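Side-chain contact in endo-1,4-beta-xylanase (Bacteroides thetaiotaomicron VPI-5482, PDB 3KST), which probably hydrolyses glycosidic bonds in xylan as a calcium-binding glycoside hydrolase of family 43: residues L143-F148 with M164-E169. Sequence-based numbering, arbitrary orientation.
Sequences LYFVRF and MSIKTE
F145, whose backbone is hydrogen-bonded to W155 of strand 152-158, meets I166 through side chains alone. The contact is wholly apolar. CZ, the far corner of the F145 ring, lies 3.8 Å from CD1 of I166. The methyl approaches the ring obliquely, and CE1 of F145 is the next ring atom, 4.3 Å from I166 CD1. The two side chains come from opposite directions. In F145, CG sits between the backbone N and the carbonyl carbon (chi1 55°), and the ring rises from the strand with CZ foremost. I166 divides its branches between two partners. Its CG1 arm is extended (chi2 163°) and carries CD1 to F145. The shorter branch ends in CG2, 4.3 Å from CD2 of L143, a looser touch. L143 and F145 are two residues apart on the strand, so they share one face. L143 CD2 also lies 4.2 Å from F145 CD1, which makes their surface continuous under I166. All three residues are buried, but only 106 Å² is hidden between the segments. I103 of strand 102-108 touches L143 and F145, while W124 and A157 pack on I166. The arrangement belongs to one four-stranded antiparallel blade of the five-bladed beta-propeller of family 43. Here the loop joining the blade's third and fourth strands, 152-158 and 172-175, folds its isoleucine onto the second strand, 141-148.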
loop_
_atom_site.group_PDB
_atom_site.type_symbol
_atom_site.label_atom_id
_atom_site.label_comp_id
_atom_site.label_asym_id
_atom_site.label_seq_id
_atom_site.Cartn_x
_atom_site.Cartn_y
_atom_site.Cartn_z
ATOM N N LEU A 143 -2.038 9.009 -9.597
ATOM C CA LEU A 143 -2.461 8.588 -8.255
ATOM C C LEU A 143 -3.653 7.655 -8.384
ATOM O O LEU A 143 -4.683 8.009 -9.017
ATOM C CB LEU A 143 -2.826 9.778 -7.344
ATOM C CG LEU A 143 -2.996 9.434 -5.848
ATOM C CD1 LEU A 143 -1.647 9.048 -5.283
ATOM C CD2 LEU A 143 -3.540 10.628 -5.018
ATOM N N TYR A 144 -3.497 6.464 -7.802
ATOM C CA TYR A 144 -4.518 5.434 -7.696
ATOM C C TYR A 144 -5.085 5.581 -6.289
ATOM O O TYR A 144 -4.341 5.843 -5.352
ATOM C CB TYR A 144 -3.936 4.038 -7.944
ATOM C CG TYR A 144 -3.329 3.980 -9.317
ATOM C CD1 TYR A 144 -2.042 4.467 -9.544
ATOM C CD2 TYR A 144 -4.068 3.523 -10.416
ATOM C CE1 TYR A 144 -1.495 4.507 -10.832
ATOM C CE2 TYR A 144 -3.513 3.538 -11.716
ATOM C CZ TYR A 144 -2.226 4.027 -11.906
ATOM O OH TYR A 144 -1.656 4.067 -13.152
ATOM N N PHE A 145 -6.405 5.468 -6.170
ATOM C CA PHE A 145 -7.108 5.654 -4.907
ATOM C C PHE A 145 -8.508 5.098 -5.063
ATOM O O PHE A 145 -8.942 4.856 -6.194
ATOM C CB PHE A 145 -7.137 7.147 -4.513
ATOM C CG PHE A 145 -7.705 8.046 -5.568
ATOM C CD1 PHE A 145 -6.865 8.574 -6.569
ATOM C CD2 PHE A 145 -9.050 8.413 -5.562
ATOM C CE1 PHE A 145 -7.365 9.404 -7.550
ATOM C CE2 PHE A 145 -9.549 9.265 -6.556
ATOM C CZ PHE A 145 -8.689 9.760 -7.542
ATOM N N VAL A 146 -9.180 4.898 -3.937
ATOM C CA VAL A 146 -10.535 4.343 -3.874
ATOM C C VAL A 146 -11.560 5.432 -3.739
ATOM O O VAL A 146 -11.392 6.312 -2.885
ATOM C CB VAL A 146 -10.712 3.441 -2.615
ATOM C CG1 VAL A 146 -12.217 3.112 -2.325
ATOM C CG2 VAL A 146 -9.864 2.153 -2.752
ATOM N N ARG A 147 -12.590 5.413 -4.592
ATOM C CA ARG A 147 -13.770 6.258 -4.396
ATOM C C ARG A 147 -14.901 5.282 -4.074
ATOM O O ARG A 147 -14.922 4.131 -4.561
ATOM C CB ARG A 147 -14.140 7.062 -5.624
ATOM C CG ARG A 147 -13.060 8.016 -6.094
ATOM C CD ARG A 147 -13.435 8.640 -7.428
ATOM N NE ARG A 147 -14.626 9.479 -7.372
ATOM C CZ ARG A 147 -15.324 9.912 -8.434
ATOM N NH1 ARG A 147 -14.976 9.572 -9.674
ATOM N NH2 ARG A 147 -16.392 10.676 -8.249
ATOM N N PHE A 148 -15.867 5.773 -3.318
ATOM C CA PHE A 148 -17.023 4.979 -2.891
ATOM C C PHE A 148 -18.155 5.204 -3.894
ATOM O O PHE A 148 -19.197 5.789 -3.581
ATOM C CB PHE A 148 -17.401 5.358 -1.457
ATOM C CG PHE A 148 -16.233 5.348 -0.533
ATOM C CD1 PHE A 148 -15.707 4.141 -0.078
ATOM C CD2 PHE A 148 -15.619 6.531 -0.153
ATOM C CE1 PHE A 148 -14.604 4.134 0.772
ATOM C CE2 PHE A 148 -14.524 6.526 0.678
ATOM C CZ PHE A 148 -14.012 5.330 1.151
HETATM N N MSE A 164 0.463 17.645 -5.371
HETATM C CA MSE A 164 -0.415 18.151 -4.332
HETATM C C MSE A 164 -1.903 18.069 -4.740
HETATM O O MSE A 164 -2.775 18.140 -3.904
HETATM C CB MSE A 164 -0.001 19.616 -4.059
HETATM C CG MSE A 164 -0.219 20.097 -2.658
HETATM SE SE MSE A 164 1.155 19.496 -1.400
HETATM C CE MSE A 164 1.948 18.044 -2.409
ATOM N N SER A 165 -2.172 17.966 -6.038
ATOM C CA SER A 165 -3.549 17.933 -6.547
ATOM C C SER A 165 -3.694 16.913 -7.651
ATOM O O SER A 165 -2.700 16.562 -8.307
ATOM C CB SER A 165 -3.897 19.287 -7.169
ATOM O OG SER A 165 -3.704 20.374 -6.288
ATOM N N ILE A 166 -4.928 16.453 -7.845
ATOM C CA ILE A 166 -5.267 15.598 -8.996
ATOM C C ILE A 166 -5.931 16.456 -10.063
ATOM O O ILE A 166 -6.566 17.463 -9.744
ATOM C CB ILE A 166 -6.160 14.390 -8.645
ATOM C CG1 ILE A 166 -7.490 14.755 -7.993
ATOM C CG2 ILE A 166 -5.417 13.441 -7.706
ATOM C CD1 ILE A 166 -8.484 13.566 -8.064
ATOM N N LYS A 167 -5.777 16.056 -11.319
ATOM C CA LYS A 167 -6.422 16.709 -12.453
ATOM C C LYS A 167 -7.714 15.948 -12.611
ATOM O O LYS A 167 -7.721 14.880 -13.215
ATOM C CB LYS A 167 -5.544 16.619 -13.701
ATOM C CG LYS A 167 -4.259 17.372 -13.567
ATOM C CD LYS A 167 -3.550 17.427 -14.914
ATOM C CE LYS A 167 -2.390 18.368 -14.884
ATOM N NZ LYS A 167 -1.999 18.733 -16.278
ATOM N N THR A 168 -8.807 16.504 -12.077
ATOM C CA THR A 168 -10.112 15.798 -12.089
ATOM C C THR A 168 -10.667 15.441 -13.458
ATOM O O THR A 168 -11.381 14.441 -13.577
ATOM C CB THR A 168 -11.186 16.450 -11.205
ATOM O OG1 THR A 168 -11.436 17.796 -11.605
ATOM C CG2 THR A 168 -10.716 16.463 -9.730
ATOM N N GLU A 169 -10.313 16.217 -14.492
ATOM C CA GLU A 169 -10.694 15.869 -15.861
ATOM C C GLU A 169 -10.043 14.564 -16.384
ATOM O O GLU A 169 -10.486 14.039 -17.402
ATOM C CB GLU A 169 -10.404 17.027 -16.840
ATOM C CG GLU A 169 -8.931 17.279 -17.282
ATOM C CD GLU A 169 -8.006 17.904 -16.243
ATOM O OE1 GLU A 169 -8.455 18.353 -15.152
ATOM O OE2 GLU A 169 -6.796 17.963 -16.567
#